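Local coordinates for protein molybdopterin adenylyltransferase (Helicobacter pylori, PDB 4XCW) that probably transfers the adenylyl group of ATP to molybdopterin, preparing it for metal insertion in the biosynthesis of the molybdenum cofactor, at residues I8-A13 / F44-V49; K58-M63 / E88-V93; A13-S18 / V49-D54. One frame throughout, in Å; residues are numbered along the deposited sequence.

Contact 1 of 3, residues I8-A13 / F44-V49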
ATOM      1  N   ILE B   8       1.148  -1.434  27.658  1.00 31.81           N
ATOM      2  CA  ILE B   8       0.790  -2.097  26.412  1.00 27.32           C
ATOM      3  C   ILE B   8      -0.691  -2.442  26.375  1.00 29.28           C
ATOM      4  O   ILE B   8      -1.198  -3.127  27.262  1.00 29.45           O
ATOM      5  CB  ILE B   8       1.608  -3.384  26.210  1.00 27.99           C
ATOM      6  CG1 ILE B   8       3.095  -3.044  26.108  1.00 25.28           C
ATOM      7  CG2 ILE B   8       1.159  -4.115  24.950  1.00 27.51           C
ATOM      8  CD1 ILE B   8       3.976  -4.243  25.851  1.00 28.10           C
ATOM      9  N   GLY B   9      -1.380  -1.950  25.352  1.00 30.96           N
ATOM     10  CA  GLY B   9      -2.783  -2.268  25.156  1.00 28.04           C
ATOM     11  C   GLY B   9      -2.947  -3.524  24.324  1.00 28.57           C
ATOM     12  O   GLY B   9      -2.242  -3.725  23.336  1.00 26.22           O
ATOM     13  N   VAL B  10      -3.866  -4.389  24.739  1.00 26.49           N
ATOM     14  CA  VAL B  10      -4.180  -5.594  23.977  1.00 25.24           C
ATOM     15  C   VAL B  10      -5.686  -5.628  23.775  1.00 29.31           C
ATOM     16  O   VAL B  10      -6.443  -5.822  24.724  1.00 31.76           O
ATOM     17  CB  VAL B  10      -3.708  -6.868  24.687  1.00 28.26           C
ATOM     18  CG1 VAL B  10      -3.941  -8.103  23.803  1.00 28.09           C
ATOM     19  CG2 VAL B  10      -2.240  -6.746  25.057  1.00 28.38           C
ATOM     20  N   LEU B  11      -6.114  -5.431  22.536  1.00 27.80           N
ATOM     21  CA  LEU B  11      -7.526  -5.343  22.216  0.50 28.91           C
ATOM     22  C   LEU B  11      -7.992  -6.534  21.383  1.00 32.20           C
ATOM     23  O   LEU B  11      -7.597  -6.674  20.232  1.00 30.38           O
ATOM     24  CB  LEU B  11      -7.809  -4.041  21.469  0.50 26.56           C
ATOM     25  CG  LEU B  11      -9.284  -3.762  21.211  0.50 27.40           C
ATOM     26  CD1 LEU B  11     -10.005  -3.833  22.530  0.50 28.97           C
ATOM     27  CD2 LEU B  11      -9.476  -2.400  20.564  0.50 24.36           C
ATOM     28  N   SER B  12      -8.830  -7.385  21.966  1.00 27.93           N
ATOM     29  CA  SER B  12      -9.407  -8.496  21.217  1.00 31.71           C
ATOM     30  C   SER B  12     -10.778  -8.108  20.686  1.00 33.46           C
ATOM     31  O   SER B  12     -11.689  -7.823  21.459  1.00 36.82           O
ATOM     32  CB  SER B  12      -9.515  -9.751  22.085  1.00 33.46           C
ATOM     33  OG  SER B  12     -10.210 -10.776  21.391  1.00 39.24           O
ATOM     34  N   ALA B  13     -10.909  -8.075  19.363  1.00 34.95           N
ATOM     35  CA  ALA B  13     -12.183  -7.780  18.723  1.00 37.01           C
ATOM     36  C   ALA B  13     -12.908  -9.083  18.465  1.00 38.91           C
ATOM     37  O   ALA B  13     -12.420  -9.927  17.711  1.00 41.40           O
ATOM     38  CB  ALA B  13     -11.981  -7.014  17.427  1.00 38.50           C
ATOM     39  N   PHE B  44       0.012  -4.613  31.168  1.00 38.05           N
ATOM     40  CA  PHE B  44      -0.868  -4.916  30.055  1.00 35.86           C
ATOM     41  C   PHE B  44      -2.297  -4.455  30.310  1.00 40.98           C
ATOM     42  O   PHE B  44      -2.852  -4.678  31.386  1.00 46.56           O
ATOM     43  CB  PHE B  44      -0.850  -6.416  29.757  1.00 39.45           C
ATOM     44  CG  PHE B  44       0.423  -6.890  29.112  1.00 36.20           C
ATOM     45  CD1 PHE B  44       0.630  -6.711  27.756  1.00 29.18           C
ATOM     46  CD2 PHE B  44       1.404  -7.521  29.857  1.00 37.50           C
ATOM     47  CE1 PHE B  44       1.798  -7.149  27.156  1.00 33.00           C
ATOM     48  CE2 PHE B  44       2.571  -7.962  29.260  1.00 34.87           C
ATOM     49  CZ  PHE B  44       2.767  -7.774  27.908  1.00 32.28           C
ATOM     50  N   HIS B  45      -2.883  -3.812  29.307  1.00 36.00           N
ATOM     51  CA  HIS B  45      -4.261  -3.349  29.387  1.00 37.47           C
ATOM     52  C   HIS B  45      -5.101  -4.108  28.376  1.00 34.52           C
ATOM     53  O   HIS B  45      -5.138  -3.749  27.201  1.00 29.82           O
ATOM     54  CB  HIS B  45      -4.338  -1.845  29.128  1.00 35.71           C
ATOM     55  CG  HIS B  45      -3.517  -1.034  30.079  1.00 38.67           C
ATOM     56  ND1 HIS B  45      -3.992  -0.613  31.302  1.00 40.67           N
ATOM     57  CD2 HIS B  45      -2.244  -0.579  29.993  1.00 36.79           C
ATOM     58  CE1 HIS B  45      -3.051   0.072  31.924  1.00 44.60           C
ATOM     59  NE2 HIS B  45      -1.981   0.108  31.152  1.00 38.52           N
ATOM     60  N   TYR B  46      -5.768  -5.158  28.843  1.00 39.71           N
ATOM     61  CA  TYR B  46      -6.468  -6.079  27.957  1.00 40.38           C
ATOM     62  C   TYR B  46      -7.972  -5.853  27.990  1.00 39.94           C
ATOM     63  O   TYR B  46      -8.557  -5.683  29.056  1.00 41.35           O
ATOM     64  CB  TYR B  46      -6.146  -7.523  28.346  1.00 44.86           C
ATOM     65  CG  TYR B  46      -6.953  -8.572  27.609  1.00 49.26           C
ATOM     66  CD1 TYR B  46      -6.701  -8.859  26.272  1.00 46.93           C
ATOM     67  CD2 TYR B  46      -7.955  -9.289  28.255  1.00 54.49           C
ATOM     68  CE1 TYR B  46      -7.429  -9.825  25.597  1.00 45.81           C
ATOM     69  CE2 TYR B  46      -8.687 -10.258  27.588  1.00 55.22           C
ATOM     70  CZ  TYR B  46      -8.419 -10.519  26.257  1.00 51.11           C
ATOM     71  OH  TYR B  46      -9.139 -11.481  25.585  1.00 50.69           O
ATOM     72  N   GLU B  47      -8.590  -5.849  26.813  1.00 36.16           N
ATOM     73  CA  GLU B  47     -10.033  -5.692  26.700  1.00 41.10           C
ATOM     74  C   GLU B  47     -10.573  -6.519  25.548  1.00 36.06           C
ATOM     75  O   GLU B  47      -9.962  -6.581  24.483  1.00 33.56           O
ATOM     76  CB  GLU B  47     -10.413  -4.224  26.489  1.00 46.88           C
ATOM     77  CG  GLU B  47     -10.347  -3.370  27.733  1.00 57.77           C
ATOM     78  CD  GLU B  47     -10.994  -2.013  27.537  1.00 62.43           C
ATOM     79  OE1 GLU B  47     -11.027  -1.230  28.509  1.00 70.16           O
ATOM     80  OE2 GLU B  47     -11.469  -1.733  26.415  1.00 55.10           O
ATOM     81  N   ILE B  48     -11.716  -7.153  25.775  1.00 39.00           N
ATOM     82  CA  ILE B  48     -12.452  -7.822  24.715  1.00 43.19           C
ATOM     83  C   ILE B  48     -13.575  -6.902  24.270  1.00 41.78           C
ATOM     84  O   ILE B  48     -14.387  -6.470  25.084  1.00 45.80           O
ATOM     85  CB  ILE B  48     -13.038  -9.172  25.174  1.00 48.73           C
ATOM     86  CG1 ILE B  48     -11.957 -10.029  25.830  1.00 53.41           C
ATOM     87  CG2 ILE B  48     -13.675  -9.908  24.000  1.00 48.58           C
ATOM     88  CD1 ILE B  48     -12.440 -11.409  26.246  1.00 58.84           C
ATOM     89  N   VAL B  49     -13.617  -6.598  22.981  1.00 36.87           N
ATOM     90  CA  VAL B  49     -14.603  -5.663  22.452  1.00 39.17           C
ATOM     91  C   VAL B  49     -15.352  -6.271  21.265  1.00 41.14           C
ATOM     92  O   VAL B  49     -14.754  -6.938  20.420  1.00 38.66           O
ATOM     93  CB  VAL B  49     -13.922  -4.336  22.042  1.00 41.09           C
ATOM     94  CG1 VAL B  49     -14.895  -3.408  21.333  1.00 43.92           C
ATOM     95  CG2 VAL B  49     -13.360  -3.655  23.272  1.00 43.61           C
TER

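Contact 2 of 3, residues K58-M63 / E88-V93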
ATOM      1  N   LYS B  58     -13.435   3.641  20.571  1.00 29.56           N
ATOM      2  CA  LYS B  58     -13.428   4.097  21.955  1.00 30.60           C
ATOM      3  C   LYS B  58     -12.403   3.360  22.803  1.00 29.96           C
ATOM      4  O   LYS B  58     -11.740   3.961  23.639  1.00 32.31           O
ATOM      5  CB  LYS B  58     -14.817   3.937  22.566  1.00 32.73           C
ATOM      6  CG  LYS B  58     -15.810   4.990  22.115  1.00 41.65           C
ATOM      7  CD  LYS B  58     -17.163   4.773  22.767  1.00 47.44           C
ATOM      8  CE  LYS B  58     -18.121   5.910  22.454  1.00 53.91           C
ATOM      9  NZ  LYS B  58     -19.472   5.652  23.020  1.00 61.45           N
ATOM     10  N   SER B  59     -12.280   2.055  22.592  1.00 33.52           N
ATOM     11  CA  SER B  59     -11.321   1.240  23.336  0.50 31.27           C
ATOM     12  C   SER B  59      -9.888   1.626  22.997  1.00 29.40           C
ATOM     13  O   SER B  59      -9.056   1.805  23.885  1.00 28.88           O
ATOM     14  CB  SER B  59     -11.539  -0.246  23.049  0.50 30.91           C
ATOM     15  OG  SER B  59     -10.624  -1.044  23.783  0.50 28.24           O
ATOM     16  N   LEU B  60      -9.601   1.743  21.703  1.00 25.00           N
ATOM     17  CA  LEU B  60      -8.279   2.169  21.256  1.00 24.41           C
ATOM     18  C   LEU B  60      -7.935   3.537  21.844  1.00 26.43           C
ATOM     19  O   LEU B  60      -6.829   3.760  22.333  1.00 26.25           O
ATOM     20  CB  LEU B  60      -8.213   2.228  19.729  1.00 22.91           C
ATOM     21  CG  LEU B  60      -8.208   0.899  18.977  1.00 23.08           C
ATOM     22  CD1 LEU B  60      -8.331   1.144  17.483  1.00 22.48           C
ATOM     23  CD2 LEU B  60      -6.940   0.122  19.295  1.00 22.58           C
ATOM     24  N   ILE B  61      -8.898   4.450  21.798  1.00 29.53           N
ATOM     25  CA  ILE B  61      -8.666   5.798  22.290  1.00 29.21           C
ATOM     26  C   ILE B  61      -8.380   5.774  23.791  1.00 29.20           C
ATOM     27  O   ILE B  61      -7.490   6.478  24.270  1.00 29.40           O
ATOM     28  CB  ILE B  61      -9.861   6.716  21.963  1.00 31.63           C
ATOM     29  CG1 ILE B  61      -9.894   6.993  20.457  1.00 30.71           C
ATOM     30  CG2 ILE B  61      -9.779   8.023  22.747  1.00 34.17           C
ATOM     31  CD1 ILE B  61     -11.119   7.732  19.983  1.00 32.38           C
ATOM     32  N   LYS B  62      -9.098   4.930  24.523  1.00 29.70           N
ATOM     33  CA  LYS B  62      -8.909   4.831  25.968  1.00 31.88           C
ATOM     34  C   LYS B  62      -7.521   4.275  26.288  1.00 28.80           C
ATOM     35  O   LYS B  62      -6.842   4.760  27.192  1.00 33.28           O
ATOM     36  CB  LYS B  62     -10.005   3.959  26.599  1.00 34.33           C
ATOM     37  CG  LYS B  62      -9.858   3.735  28.100  1.00 42.72           C
ATOM     38  CD  LYS B  62     -11.115   3.106  28.694  1.00 51.59           C
ATOM     39  CE  LYS B  62     -11.510   1.835  27.954  1.00 53.34           C
ATOM     40  NZ  LYS B  62     -12.720   1.183  28.536  1.00 59.05           N
ATOM     41  N   MET B  63      -7.092   3.266  25.536  1.00 29.29           N
ATOM     42  CA  MET B  63      -5.784   2.660  25.782  1.00 29.76           C
ATOM     43  C   MET B  63      -4.652   3.655  25.522  1.00 30.68           C
ATOM     44  O   MET B  63      -3.705   3.748  26.309  1.00 29.61           O
ATOM     45  CB  MET B  63      -5.600   1.404  24.929  1.00 30.57           C
ATOM     46  CG  MET B  63      -6.475   0.225  25.365  1.00 33.15           C
ATOM     47  SD  MET B  63      -6.331  -1.192  24.239  1.00 31.47           S
ATOM     48  CE  MET B  63      -7.389  -2.394  25.046  1.00 26.92           C
ATOM     49  N   GLU B  88     -10.562  -0.292   9.924  1.00 24.78           N
ATOM     50  CA  GLU B  88     -11.290   0.975   9.806  1.00 27.07           C
ATOM     51  C   GLU B  88     -11.262   1.788  11.100  1.00 27.15           C
ATOM     52  O   GLU B  88     -11.085   3.009  11.078  1.00 26.47           O
ATOM     53  CB  GLU B  88     -12.747   0.736   9.415  1.00 34.13           C
ATOM     54  CG  GLU B  88     -12.951   0.400   7.960  1.00 47.47           C
ATOM     55  CD  GLU B  88     -12.999  -1.093   7.694  1.00 52.67           C
ATOM     56  OE1 GLU B  88     -12.291  -1.865   8.384  1.00 46.12           O
ATOM     57  OE2 GLU B  88     -13.755  -1.494   6.785  1.00 58.75           O
ATOM     58  N   ALA B  89     -11.477   1.109  12.221  1.00 28.65           N
ATOM     59  CA  ALA B  89     -11.463   1.770  13.517  1.00 25.51           C
ATOM     60  C   ALA B  89     -10.065   2.289  13.815  1.00 22.51           C
ATOM     61  O   ALA B  89      -9.899   3.375  14.350  1.00 25.37           O
ATOM     62  CB  ALA B  89     -11.930   0.823  14.605  1.00 31.58           C
ATOM     63  N   THR B  90      -9.058   1.506  13.447  1.00 19.74           N
ATOM     64  CA  THR B  90      -7.672   1.892  13.667  1.00 19.75           C
ATOM     65  C   THR B  90      -7.329   3.146  12.870  1.00 23.34           C
ATOM     66  O   THR B  90      -6.714   4.077  13.394  1.00 22.80           O
ATOM     67  CB  THR B  90      -6.726   0.733  13.288  1.00 21.71           C
ATOM     68  OG1 THR B  90      -7.104  -0.425  14.043  1.00 24.60           O
ATOM     69  CG2 THR B  90      -5.270   1.086  13.597  1.00 21.57           C
ATOM     70  N   LYS B  91      -7.755   3.184  11.612  1.00 25.17           N
ATOM     71  CA  LYS B  91      -7.477   4.338  10.758  1.00 23.74           C
ATOM     72  C   LYS B  91      -8.161   5.591  11.279  1.00 27.26           C
ATOM     73  O   LYS B  91      -7.634   6.710  11.174  1.00 25.99           O
ATOM     74  CB  LYS B  91      -7.920   4.053   9.318  1.00 31.99           C
ATOM     75  CG  LYS B  91      -7.563   5.162   8.341  1.00 42.83           C
ATOM     76  CD  LYS B  91      -8.345   5.038   7.040  1.00 49.83           C
ATOM     77  CE  LYS B  91      -8.092   3.699   6.359  1.00 54.06           C
ATOM     78  NZ  LYS B  91      -8.819   3.596   5.060  1.00 60.61           N
ATOM     79  N   LYS B  92      -9.343   5.409  11.855  1.00 24.35           N
ATOM     80  CA  LYS B  92     -10.122   6.539  12.341  1.00 28.85           C
ATOM     81  C   LYS B  92      -9.440   7.225  13.535  1.00 30.96           C
ATOM     82  O   LYS B  92      -9.476   8.454  13.663  1.00 32.08           O
ATOM     83  CB  LYS B  92     -11.538   6.075  12.713  1.00 32.03           C
ATOM     84  CG  LYS B  92     -12.424   7.165  13.298  1.00 46.90           C
ATOM     85  CD  LYS B  92     -12.516   8.367  12.371  1.00 54.29           C
ATOM     86  CE  LYS B  92     -13.172   9.548  13.067  1.00 62.43           C
ATOM     87  NZ  LYS B  92     -13.049  10.802  12.271  1.00 66.61           N
ATOM     88  N   VAL B  93      -8.798   6.448  14.404  1.00 25.14           N
ATOM     89  CA  VAL B  93      -8.252   7.041  15.625  1.00 30.05           C
ATOM     90  C   VAL B  93      -6.779   7.430  15.486  1.00 29.24           C
ATOM     91  O   VAL B  93      -6.243   8.122  16.350  1.00 27.99           O
ATOM     92  CB  VAL B  93      -8.415   6.096  16.852  1.00 29.61           C
ATOM     93  CG1 VAL B  93      -9.862   5.630  16.986  1.00 28.75           C
ATOM     94  CG2 VAL B  93      -7.476   4.911  16.765  1.00 24.08           C
TER

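Contact 3 of 3, residues A13-S18 / V49-D54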
ATOM      1  N   ALA B  13     -10.909  -8.075  19.363  1.00 34.95           N
ATOM      2  CA  ALA B  13     -12.183  -7.780  18.723  1.00 37.01           C
ATOM      3  C   ALA B  13     -12.908  -9.083  18.465  1.00 38.91           C
ATOM      4  O   ALA B  13     -12.420  -9.927  17.711  1.00 41.40           O
ATOM      5  CB  ALA B  13     -11.981  -7.014  17.427  1.00 38.50           C
ATOM      6  N   SER B  14     -14.068  -9.249  19.087  1.00 40.95           N
ATOM      7  CA  SER B  14     -14.775 -10.525  19.030  1.00 46.82           C
ATOM      8  C   SER B  14     -16.235 -10.391  19.437  1.00 48.97           C
ATOM      9  O   SER B  14     -16.554  -9.703  20.403  1.00 53.49           O
ATOM     10  CB  SER B  14     -14.078 -11.547  19.930  1.00 52.14           C
ATOM     11  OG  SER B  14     -14.830 -12.746  20.031  1.00 59.61           O
ATOM     12  N   ASP B  15     -17.120 -11.056  18.699  1.00 51.99           N
ATOM     13  CA  ASP B  15     -18.537 -11.060  19.043  1.00 56.39           C
ATOM     14  C   ASP B  15     -18.833 -12.137  20.083  1.00 63.16           C
ATOM     15  O   ASP B  15     -19.965 -12.263  20.554  1.00 72.14           O
ATOM     16  CB  ASP B  15     -19.399 -11.273  17.794  1.00 65.06           C
ATOM     17  CG  ASP B  15     -19.437 -10.050  16.892  1.00 67.07           C
ATOM     18  OD1 ASP B  15     -19.295  -8.921  17.411  1.00 59.99           O
ATOM     19  OD2 ASP B  15     -19.619 -10.216  15.665  1.00 72.13           O
ATOM     20  N   ARG B  16     -17.802 -12.906  20.432  1.00 64.05           N
ATOM     21  CA  ARG B  16     -17.906 -14.008  21.394  1.00 74.99           C
ATOM     22  C   ARG B  16     -19.000 -15.006  21.031  1.00 84.26           C
ATOM     23  O   ARG B  16     -19.787 -15.422  21.884  1.00 90.94           O
ATOM     24  CB  ARG B  16     -18.141 -13.467  22.806  1.00 79.31           C
ATOM     25  CG  ARG B  16     -16.860 -13.182  23.568  1.00 78.69           C
ATOM     26  CD  ARG B  16     -17.036 -12.046  24.553  1.00 78.32           C
ATOM     27  NE  ARG B  16     -17.235 -10.771  23.874  1.00 77.84           N
ATOM     28  CZ  ARG B  16     -18.329 -10.026  23.985  1.00 79.61           C
ATOM     29  NH1 ARG B  16     -19.332 -10.428  24.755  1.00 84.17           N
ATOM     30  NH2 ARG B  16     -18.420  -8.877  23.328  1.00 75.18           N
ATOM     31  N   ALA B  17     -19.037 -15.394  19.762  1.00 82.15           N
ATOM     32  CA  ALA B  17     -20.045 -16.323  19.275  1.00 85.04           C
ATOM     33  C   ALA B  17     -19.418 -17.383  18.374  1.00 84.30           C
ATOM     34  O   ALA B  17     -20.122 -18.112  17.674  1.00 86.15           O
ATOM     35  CB  ALA B  17     -21.141 -15.571  18.533  1.00 87.05           C
ATOM     36  N   SER B  18     -18.092 -17.464  18.399  1.00 93.60           N
ATOM     37  CA  SER B  18     -17.368 -18.405  17.552  1.00 95.01           C
ATOM     38  C   SER B  18     -16.453 -19.308  18.373  1.00 95.59           C
ATOM     39  O   SER B  18     -16.475 -20.534  18.232  1.00 79.88           O
ATOM     40  CB  SER B  18     -16.545 -17.654  16.503  1.00 79.49           C
ATOM     41  OG  SER B  18     -15.483 -16.936  17.109  1.00 81.28           O
ATOM     42  N   VAL B  49     -13.617  -6.598  22.981  1.00 36.87           N
ATOM     43  CA  VAL B  49     -14.603  -5.663  22.452  1.00 39.17           C
ATOM     44  C   VAL B  49     -15.352  -6.271  21.265  1.00 41.14           C
ATOM     45  O   VAL B  49     -14.754  -6.938  20.420  1.00 38.66           O
ATOM     46  CB  VAL B  49     -13.922  -4.336  22.042  1.00 41.09           C
ATOM     47  CG1 VAL B  49     -14.895  -3.408  21.333  1.00 43.92           C
ATOM     48  CG2 VAL B  49     -13.360  -3.655  23.272  1.00 43.61           C
ATOM     49  N   ALA B  50     -16.664  -6.057  21.222  1.00 39.37           N
ATOM     50  CA  ALA B  50     -17.489  -6.551  20.122  1.00 41.61           C
ATOM     51  C   ALA B  50     -17.065  -5.944  18.783  1.00 45.82           C
ATOM     52  O   ALA B  50     -16.426  -4.893  18.738  1.00 42.88           O
ATOM     53  CB  ALA B  50     -18.957  -6.259  20.393  1.00 39.87           C
ATOM     54  N   ASP B  51     -17.422  -6.616  17.692  1.00 46.81           N
ATOM     55  CA  ASP B  51     -17.086  -6.134  16.352  1.00 45.67           C
ATOM     56  C   ASP B  51     -17.945  -4.941  15.951  1.00 41.93           C
ATOM     57  O   ASP B  51     -18.585  -4.958  14.898  1.00 42.77           O
ATOM     58  CB  ASP B  51     -17.257  -7.250  15.317  1.00 50.40           C
ATOM     59  CG  ASP B  51     -16.099  -8.219  15.308  1.00 51.81           C
ATOM     60  OD1 ASP B  51     -14.936  -7.760  15.307  1.00 49.05           O
ATOM     61  OD2 ASP B  51     -16.350  -9.441  15.289  1.00 52.47           O
ATOM     62  N   GLU B  52     -17.975  -3.921  16.804  1.00 40.30           N
ATOM     63  CA  GLU B  52     -18.697  -2.687  16.511  1.00 39.12           C
ATOM     64  C   GLU B  52     -17.680  -1.569  16.400  1.00 33.47           C
ATOM     65  O   GLU B  52     -16.868  -1.375  17.307  1.00 33.18           O
ATOM     66  CB  GLU B  52     -19.734  -2.369  17.593  1.00 40.44           C
ATOM     67  CG  GLU B  52     -20.680  -3.506  17.921  1.00 43.19           C
ATOM     68  CD  GLU B  52     -21.686  -3.773  16.818  1.00 47.44           C
ATOM     69  OE1 GLU B  52     -21.871  -2.893  15.952  1.00 46.40           O
ATOM     70  OE2 GLU B  52     -22.295  -4.864  16.818  1.00 52.07           O
ATOM     71  N   ARG B  53     -17.712  -0.842  15.288  1.00 38.58           N
ATOM     72  CA  ARG B  53     -16.662   0.130  14.995  1.00 38.37           C
ATOM     73  C   ARG B  53     -16.472   1.161  16.104  1.00 34.94           C
ATOM     74  O   ARG B  53     -15.345   1.389  16.551  1.00 35.13           O
ATOM     75  CB  ARG B  53     -16.941   0.852  13.673  1.00 44.00           C
ATOM     76  CG  ARG B  53     -15.786   1.746  13.225  1.00 51.10           C
ATOM     77  CD  ARG B  53     -16.126   2.525  11.966  1.00 58.62           C
ATOM     78  NE  ARG B  53     -17.347   3.309  12.126  1.00 67.97           N
ATOM     79  CZ  ARG B  53     -17.378   4.584  12.499  1.00 73.29           C
ATOM     80  NH1 ARG B  53     -16.250   5.233  12.753  1.00 75.56           N
ATOM     81  NH2 ARG B  53     -18.539   5.212  12.618  1.00 75.98           N
ATOM     82  N   ASP B  54     -17.556   1.785  16.556  1.00 32.18           N
ATOM     83  CA  ASP B  54     -17.403   2.855  17.538  1.00 35.35           C
ATOM     84  C   ASP B  54     -16.838   2.324  18.858  1.00 33.74           C
ATOM     85  O   ASP B  54     -16.058   3.007  19.526  1.00 31.02           O
ATOM     86  CB  ASP B  54     -18.728   3.577  17.787  1.00 41.50           C
ATOM     87  CG  ASP B  54     -18.541   4.860  18.577  1.00 49.56           C
ATOM     88  OD1 ASP B  54     -17.652   5.664  18.209  1.00 49.80           O
ATOM     89  OD2 ASP B  54     -19.264   5.052  19.578  1.00 51.04           O
TER
HETATM   90  O   HOH W   1     -13.344 -10.461  15.139  1.00 52.23           O

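Contact 1 of 3, residues I8-A13 / F44-V49
Val-10 sits astride two residues of the neighbouring strand: its N donates to His-45 O (2.8 Å) and its O accepts from Glu-47 N (3.0 Å). Ser-12 repeats this pattern with Glu-47 O and Val-49 N, and Ile-8 O takes the His-45 N, making five backbone bonds in all. This alternation is the mark of a parallel ladder, and the two strand axes diverge by only 14°. Between these bonds, alpha-hydrogen contacts add weaker support, as where Tyr-46 CA approaches Val-10 O at 3.2 Å and Gly-9 CA lies 3.5 Å from His-45 O.

Apolar contacts gather on the face bearing Ile-8, Val-10, Phe-44 and Tyr-46. With CG anti to its carbonyl carbon (chi1 -73°), the Phe-44 ring lies alongside Ile-8, and CD1 comes 3.8 Å from Ile-8 CB. The beta-branch of Val-10 suits its place by serving two rings: CG2 reaches the same Phe-44 CD1 at 3.9 Å, and CG1 meets Tyr-46 CD1 at 3.8 Å. Val-10 CB lies in plane with the Tyr-46 ring at its edge. The tyrosine (chi1 173°) runs on along the sheet until its OH is 3.9 Å from Ser-12 CB.

The opposite face is mixed. Leu-11, Ala-13 and Val-49 form its apolar part, His-45 and Glu-47 its polar part: Glu-47 makes a hydrogen bond to Ser-59 and a salt bridge to Lys-62, while His-45 is hydrogen-bonded to His-7 and stacks on Tyr-67.

The pair forms the two strands of the beta-alpha-beta unit completed by helix 25-37, which packs on Ile-8, Val-10 and Phe-44. Helix 53-66 lies against Leu-11, Ala-13 and Val-49 on the other face, and strand 71-75 bonds to the backbone of Gly-9 and Leu-11, placing strand 6-13 inside the sheet.

Contact 2 of 3, residues K58-M63 / E88-V93
Thr-90 OG1 is hydrogen-bonded to two partners, Thr-86 O one helical turn back and Asn-133 ND2, while it stands 4.0 Å from Leu-60 CD1 across the contact. Here helices 53-66 and 86-93 pack together against the sheet of the alpha/beta molybdopterin-binding fold, crossing at -47° with the axes of their facing segments 9.7 Å apart. A chi1 of -56° turns OG1 to lie beside its own backbone N, where the carbonyl of the preceding turn is within range. A threonine suits this place because its hydroxyl is satisfied within its own helix and by the sheet, so that it can lie beside the Leu-60 methyl although that methyl offers it no hydrogen bond.

Strand 129-134 underlies the junction, Ile-131 touching Leu-60, Thr-90 and Val-93; Leu-60 also rests on strand 71-75. Ala-89, directed toward the other helix, is small enough for Leu-60 CD1 to come 4.2 Å from its O. Farther out, Glu-88 pairs with Arg-120 and packs on Lys-96 of the second subunit.

The apolar centre is Val-93, whose side chain crosses that of Leu-60 at about a right angle. Its beta-branch serves two partners at once: Val-93 CG2 meets Leu-60 CD1 at 3.9 Å, and Val-93 CG1 turns to Ile-61, touching its CG1 at 3.7 Å and its CD1 at 3.9 Å.

Contact 3 of 3, residues A13-S18 / V49-D54
Asp-51 and Asp-15 meet where two loops leave the C-terminal ends of adjacent parallel strands, the end of the sheet where alpha/beta proteins commonly place their active sites. The backbone N of Asp-51 donates to Asp-15 OD1 (3.0 Å), arriving on the syn side of the carboxylate but 34° out of its plane. The first torsion of Asp-15 (chi1 -73°) swings CG to the side of its backbone N and carries the carboxylate over to this amide. An aspartate fits well here, being short enough to stay near its own backbone yet able to accept from the facing chain.

Asp-51 is itself the centre of an inverse gamma turn, just ahead of Glu-52, the N-cap residue of helix 53-66. Its carboxylate is turned 82° from that of Asp-15. Water 1 lies 3.1 Å from Asp-51 OD1 and 2.8 Å from Ala-13 O, and can bridge the two loops.

Val-49 supplies the third tie: its O accepts from Ser-14 N at 2.8 Å, one more rung of the parallel pairing as the strands end. Beyond it Ser-14 OG takes the Arg-16 N (3.0 Å) in an ST turn, and it is also hydrogen-bonded to Glu-23, which fixes the hydroxyl.

Two carboxylates come close together here, with arginine nearby. Asp-15 OD2 and Asp-51 OD2 approach to 3.4 Å with no bond between them; Arg-83, in salt bridges with Asp-15 and Glu-52 and touching Asp-51, probably helps to make this approach tolerable.

Overall arrangement
From the N terminus, strand 6-13 runs into the loop that begins contact 3, and the chain returns through helix 25-37 to strand 42-49. Contact 1 closes this excursion by joining the two strands, and contact 3 continues the pairing beyond their ends, sharing Ala-13 and Val-49; because their segments alternate along the chain, the two cross. Residues 49-52 lead into helix 53-66, which supplies the first half of contact 2. That contact follows in series, closing the passage through strand 71-75 to helix 86-93. Glu-47, on strand 42-49, is bonded to helix 53-66, which contact 2 in turn packs against helix 86-93.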